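Local coordinates for protein ForH (Streptomyces kaniharaensis, PDB 6NKO) that probably takes part in formycin A biosynthesis, as a homologue of the AICAR transformylase/IMP cyclohydrolase (PurH) family with an MGS-like domain, at residues H20-I33 with I109-L121. Residues are numbered along the deposited sequence; the frame is centred on the assembly and turned at random.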
loop_
_atom_site.group_PDB
_atom_site.type_symbol
_atom_site.label_atom_id
_atom_site.label_comp_id
_atom_site.label_asym_id
_atom_site.label_seq_id
_atom_site.Cartn_x
_atom_site.Cartn_y
_atom_site.Cartn_z
ATOM N N HIS A 20 -17.375 0.787 -8.312
ATOM C CA HIS A 20 -16.338 1.112 -9.293
ATOM C C HIS A 20 -14.891 1.066 -8.715
ATOM O O HIS A 20 -14.008 0.482 -9.355
ATOM C CB HIS A 20 -16.631 2.496 -9.929
ATOM C CG HIS A 20 -17.539 2.454 -11.133
ATOM N ND1 HIS A 20 -17.050 2.382 -12.425
ATOM C CD2 HIS A 20 -18.889 2.550 -11.255
ATOM C CE1 HIS A 20 -18.057 2.399 -13.285
ATOM N NE2 HIS A 20 -19.184 2.497 -12.602
ATOM N N MET A 21 -14.623 1.624 -7.521
ATOM C CA MET A 21 -13.236 1.842 -7.100
ATOM C C MET A 21 -12.924 1.425 -5.662
ATOM O O MET A 21 -13.786 1.383 -4.778
ATOM C CB MET A 21 -12.818 3.303 -7.275
ATOM C CG MET A 21 -12.369 3.607 -8.681
ATOM S SD MET A 21 -13.727 4.249 -9.657
ATOM C CE MET A 21 -13.522 3.275 -11.144
ATOM N N LEU A 22 -11.623 1.179 -5.440
ATOM C CA LEU A 22 -11.088 0.618 -4.198
ATOM C C LEU A 22 -9.624 1.009 -4.001
ATOM O O LEU A 22 -8.803 0.817 -4.902
ATOM C CB LEU A 22 -11.230 -0.906 -4.198
ATOM C CG LEU A 22 -10.581 -1.712 -3.072
ATOM C CD1 LEU A 22 -11.055 -1.219 -1.718
ATOM C CD2 LEU A 22 -10.882 -3.199 -3.219
ATOM N N ALA A 23 -9.301 1.519 -2.808
ATOM C CA ALA A 23 -7.941 1.853 -2.394
ATOM C C ALA A 23 -7.559 1.055 -1.155
ATOM O O ALA A 23 -8.411 0.773 -0.307
ATOM C CB ALA A 23 -7.795 3.344 -2.091
ATOM N N VAL A 24 -6.275 0.707 -1.042
ATOM C CA VAL A 24 -5.734 0.003 0.120
ATOM C C VAL A 24 -4.692 0.903 0.771
ATOM O O VAL A 24 -3.687 1.256 0.140
ATOM C CB VAL A 24 -5.125 -1.356 -0.260
ATOM C CG1 VAL A 24 -4.543 -2.049 0.971
ATOM C CG2 VAL A 24 -6.167 -2.239 -0.928
ATOM N N LEU A 25 -4.920 1.260 2.033
ATOM C CA LEU A 25 -4.051 2.169 2.778
ATOM C C LEU A 25 -3.301 1.362 3.833
ATOM O O LEU A 25 -3.884 0.965 4.847
ATOM C CB LEU A 25 -4.863 3.293 3.419
ATOM C CG LEU A 25 -5.066 4.599 2.643
ATOM C CD1 LEU A 25 -5.312 4.360 1.160
ATOM C CD2 LEU A 25 -6.209 5.399 3.249
ATOM N N ALA A 26 -2.008 1.124 3.596
ATOM C CA ALA A 26 -1.163 0.341 4.501
ATOM C C ALA A 26 0.084 1.159 4.843
ATOM O O ALA A 26 1.197 0.812 4.447
ATOM C CB ALA A 26 -0.790 -1.004 3.881
ATOM N N VAL A 27 -0.104 2.242 5.592
ATOM C CA VAL A 27 0.967 3.190 5.879
ATOM C C VAL A 27 1.339 3.109 7.351
ATOM O O VAL A 27 0.475 2.926 8.218
ATOM C CB VAL A 27 0.574 4.630 5.488
ATOM C CG1 VAL A 27 0.339 4.726 3.988
ATOM C CG2 VAL A 27 -0.654 5.088 6.258
ATOM N N SER A 28 2.637 3.230 7.627
ATOM C CA SER A 28 3.141 3.381 8.985
ATOM C C SER A 28 3.351 4.848 9.338
ATOM O O SER A 28 3.096 5.257 10.476
ATOM C CB SER A 28 4.452 2.607 9.149
ATOM O OG SER A 28 4.283 1.240 8.813
ATOM N N ASP A 29 3.820 5.637 8.374
ATOM C CA ASP A 29 3.867 7.089 8.492
ATOM C C ASP A 29 2.483 7.632 8.152
ATOM O O ASP A 29 2.060 7.581 6.993
ATOM C CB ASP A 29 4.940 7.654 7.564
ATOM C CG ASP A 29 5.009 9.170 7.591
ATOM O OD1 ASP A 29 4.380 9.793 8.471
ATOM O OD2 ASP A 29 5.704 9.742 6.726
ATOM N N LYS A 30 1.776 8.149 9.155
ATOM C CA LYS A 30 0.384 8.550 8.993
ATOM C C LYS A 30 0.214 9.964 8.456
ATOM O O LYS A 30 -0.924 10.430 8.342
ATOM C CB LYS A 30 -0.360 8.426 10.327
ATOM C CG LYS A 30 0.058 7.236 11.161
ATOM C CD LYS A 30 -0.787 6.018 10.844
ATOM C CE LYS A 30 -0.060 4.740 11.219
ATOM N NZ LYS A 30 -1.013 3.635 11.483
ATOM N N ARG A 31 1.302 10.657 8.125
ATOM C CA ARG A 31 1.188 12.042 7.687
ATOM C C ARG A 31 0.400 12.125 6.385
ATOM O O ARG A 31 0.682 11.399 5.427
ATOM C CB ARG A 31 2.577 12.659 7.513
ATOM C CG ARG A 31 2.587 13.954 6.713
ATOM C CD ARG A 31 3.826 14.787 7.018
ATOM N NE ARG A 31 4.966 14.384 6.198
ATOM C CZ ARG A 31 5.145 14.746 4.931
ATOM N NH1 ARG A 31 4.260 15.529 4.329
ATOM N NH2 ARG A 31 6.210 14.325 4.264
ATOM N N ASN A 32 -0.605 13.006 6.369
ATOM C CA ASN A 32 -1.483 13.284 5.233
ATOM C C ASN A 32 -2.409 12.126 4.884
ATOM O O ASN A 32 -3.063 12.167 3.833
ATOM C CB ASN A 32 -0.694 13.676 3.977
ATOM C CG ASN A 32 0.116 14.938 4.167
ATOM O OD1 ASN A 32 -0.099 15.690 5.116
ATOM N ND2 ASN A 32 1.056 15.180 3.259
ATOM N N ILE A 33 -2.498 11.094 5.729
ATOM C CA ILE A 33 -3.309 9.934 5.367
ATOM C C ILE A 33 -4.798 10.240 5.488
ATOM O O ILE A 33 -5.619 9.638 4.783
ATOM C CB ILE A 33 -2.913 8.707 6.212
ATOM C CG1 ILE A 33 -3.282 7.416 5.477
ATOM C CG2 ILE A 33 -3.584 8.739 7.581
ATOM C CD1 ILE A 33 -2.812 7.369 4.037
ATOM N N ILE A 109 -12.984 -11.172 -7.609
ATOM C CA ILE A 109 -11.871 -10.371 -7.117
ATOM C C ILE A 109 -11.983 -8.978 -7.732
ATOM O O ILE A 109 -11.788 -8.819 -8.946
ATOM C CB ILE A 109 -10.519 -11.015 -7.449
ATOM C CG1 ILE A 109 -10.433 -12.414 -6.833
ATOM C CG2 ILE A 109 -9.381 -10.131 -6.959
ATOM C CD1 ILE A 109 -9.227 -13.210 -7.289
ATOM N N PRO A 110 -12.279 -7.948 -6.948
ATOM C CA PRO A 110 -12.290 -6.588 -7.488
ATOM C C PRO A 110 -10.876 -6.069 -7.702
ATOM O O PRO A 110 -9.913 -6.518 -7.080
ATOM C CB PRO A 110 -13.012 -5.783 -6.404
ATOM C CG PRO A 110 -12.707 -6.518 -5.141
ATOM C CD PRO A 110 -12.565 -7.977 -5.502
ATOM N N ARG A 111 -10.767 -5.108 -8.611
ATOM C CA ARG A 111 -9.492 -4.457 -8.866
ATOM C C ARG A 111 -9.178 -3.471 -7.748
ATOM O O ARG A 111 -10.059 -2.753 -7.267
ATOM C CB ARG A 111 -9.521 -3.738 -10.216
ATOM C CG ARG A 111 -8.527 -2.597 -10.349
ATOM C CD ARG A 111 -7.105 -3.115 -10.504
ATOM N NE ARG A 111 -6.827 -3.580 -11.859
ATOM C CZ ARG A 111 -5.964 -4.547 -12.153
ATOM N NH1 ARG A 111 -5.293 -5.155 -11.185
ATOM N NH2 ARG A 111 -5.771 -4.906 -13.414
ATOM N N ILE A 112 -7.921 -3.457 -7.320
ATOM C CA ILE A 112 -7.420 -2.460 -6.383
ATOM C C ILE A 112 -6.777 -1.354 -7.209
ATOM O O ILE A 112 -5.754 -1.570 -7.869
ATOM C CB ILE A 112 -6.435 -3.067 -5.375
ATOM C CG1 ILE A 112 -7.187 -3.922 -4.350
ATOM C CG2 ILE A 112 -5.652 -1.971 -4.673
ATOM C CD1 ILE A 112 -6.317 -4.926 -3.622
ATOM N N ASP A 113 -7.380 -0.166 -7.185
ATOM C CA ASP A 113 -6.940 0.931 -8.036
ATOM C C ASP A 113 -5.826 1.767 -7.424
ATOM O O ASP A 113 -5.140 2.488 -8.157
ATOM C CB ASP A 113 -8.125 1.840 -8.373
ATOM C CG ASP A 113 -9.326 1.065 -8.869
ATOM O OD1 ASP A 113 -9.371 0.745 -10.077
ATOM O OD2 ASP A 113 -10.220 0.767 -8.047
ATOM N N LEU A 114 -5.625 1.690 -6.111
ATOM C CA LEU A 114 -4.631 2.523 -5.449
ATOM C C LEU A 114 -4.047 1.772 -4.264
ATOM O O LEU A 114 -4.789 1.192 -3.465
ATOM C CB LEU A 114 -5.244 3.849 -4.986
ATOM C CG LEU A 114 -4.280 4.912 -4.453
ATOM C CD1 LEU A 114 -4.658 6.290 -4.984
ATOM C CD2 LEU A 114 -4.248 4.908 -2.928
ATOM N N VAL A 115 -2.722 1.796 -4.154
ATOM C CA VAL A 115 -2.003 1.194 -3.039
ATOM C C VAL A 115 -1.171 2.280 -2.374
ATOM O O VAL A 115 -0.442 3.012 -3.052
ATOM C CB VAL A 115 -1.112 0.024 -3.497
ATOM C CG1 VAL A 115 -0.200 -0.429 -2.362
ATOM C CG2 VAL A 115 -1.970 -1.127 -3.992
ATOM N N CYS A 116 -1.284 2.380 -1.053
ATOM C CA CYS A 116 -0.523 3.327 -0.247
ATOM C C CYS A 116 0.234 2.547 0.818
ATOM O O CYS A 116 -0.385 1.872 1.648
ATOM C CB CYS A 116 -1.452 4.356 0.394
ATOM S SG CYS A 116 -0.731 5.985 0.584
ATOM N N ASN A 117 1.564 2.634 0.800
ATOM C CA ASN A 117 2.389 1.823 1.691
ATOM C C ASN A 117 3.577 2.626 2.206
ATOM O O ASN A 117 4.356 3.166 1.415
ATOM C CB ASN A 117 2.870 0.552 0.978
ATOM C CG ASN A 117 3.681 -0.355 1.883
ATOM O OD1 ASN A 117 4.777 -0.786 1.525
ATOM N ND2 ASN A 117 3.149 -0.647 3.063
ATOM N N ASN A 118 3.711 2.683 3.535
ATOM C CA ASN A 118 4.754 3.431 4.229
ATOM C C ASN A 118 5.477 2.509 5.198
ATOM O O ASN A 118 4.949 1.473 5.607
ATOM C CB ASN A 118 4.176 4.619 5.018
ATOM C CG ASN A 118 3.972 5.839 4.164
ATOM O OD1 ASN A 118 3.193 6.726 4.507
ATOM N ND2 ASN A 118 4.676 5.897 3.043
ATOM N N TYR A 119 6.681 2.913 5.602
ATOM C CA TYR A 119 7.487 2.134 6.532
ATOM C C TYR A 119 7.793 2.916 7.803
ATOM O O TYR A 119 7.919 4.145 7.787
ATOM C CB TYR A 119 8.794 1.690 5.885
ATOM C CG TYR A 119 8.590 1.181 4.489
ATOM C CD1 TYR A 119 7.647 0.198 4.226
ATOM C CD2 TYR A 119 9.324 1.689 3.431
ATOM C CE1 TYR A 119 7.445 -0.267 2.953
ATOM C CE2 TYR A 119 9.132 1.229 2.151
ATOM C CZ TYR A 119 8.190 0.248 1.916
ATOM O OH TYR A 119 7.991 -0.222 0.639
ATOM N N TYR A 120 7.918 2.177 8.903
ATOM C CA TYR A 120 8.314 2.760 10.175
ATOM C C TYR A 120 9.759 3.249 10.113
ATOM O O TYR A 120 10.550 2.833 9.262
ATOM C CB TYR A 120 8.161 1.740 11.301
ATOM C CG TYR A 120 6.730 1.459 11.688
ATOM C CD1 TYR A 120 5.957 2.430 12.310
ATOM C CD2 TYR A 120 6.149 0.223 11.429
ATOM C CE1 TYR A 120 4.646 2.179 12.665
ATOM C CE2 TYR A 120 4.838 -0.036 11.781
ATOM C CZ TYR A 120 4.091 0.946 12.398
ATOM O OH TYR A 120 2.785 0.698 12.753
ATOM N N LEU A 121 10.096 4.145 11.037
ATOM C CA LEU A 121 11.453 4.666 11.119
ATOM C C LEU A 121 12.401 3.587 11.628
ATOM O O LEU A 121 12.107 2.901 12.611
ATOM C CB LEU A 121 11.499 5.882 12.041
ATOM C CG LEU A 121 10.775 7.140 11.561
ATOM C CD1 LEU A 121 10.713 8.169 12.678
ATOM C CD2 LEU A 121 11.453 7.722 10.328
#
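With chi1 at -49°, D113 swings its carboxylate back beside its own backbone N, where its OD2 accepts a hydrogen bond from L22 N (3.0 Å); D113 N donates one to L22 O, pairing the two residues in both directions. At the far end N117 extends CG anti to its backbone N (chi1 -177°), and its ND2 reaches A26 O at 2.8 Å, in the carbonyl plane. A26 O also accepts the longer bond from N118 N, so two donors grip it, while N117 ND2 has a second acceptor in D139. Between these ends, strands 22-26 and 114-117 run parallel, their directions differing by 3°, hydrogen-bonded from V24 N to L114 O, C116 N to V24 O and A26 N to C116 O. One face carries A23 and L25 against L114 and C116; on the other, V24 CG2 meets I112 CG2 at 3.8 Å. Beyond the strands, S28 CB sits over the centre of the Y120 ring, 3.4 Å from its centroid, in a CH-pi contact, and N118 ND2 donates a hydrogen bond to S160 O, just past strand 157-159. With 46-49 beyond it, 22-26 is the middle strand of a five-stranded parallel sheet, the Rossmann-like core characteristic of MGS-like domains.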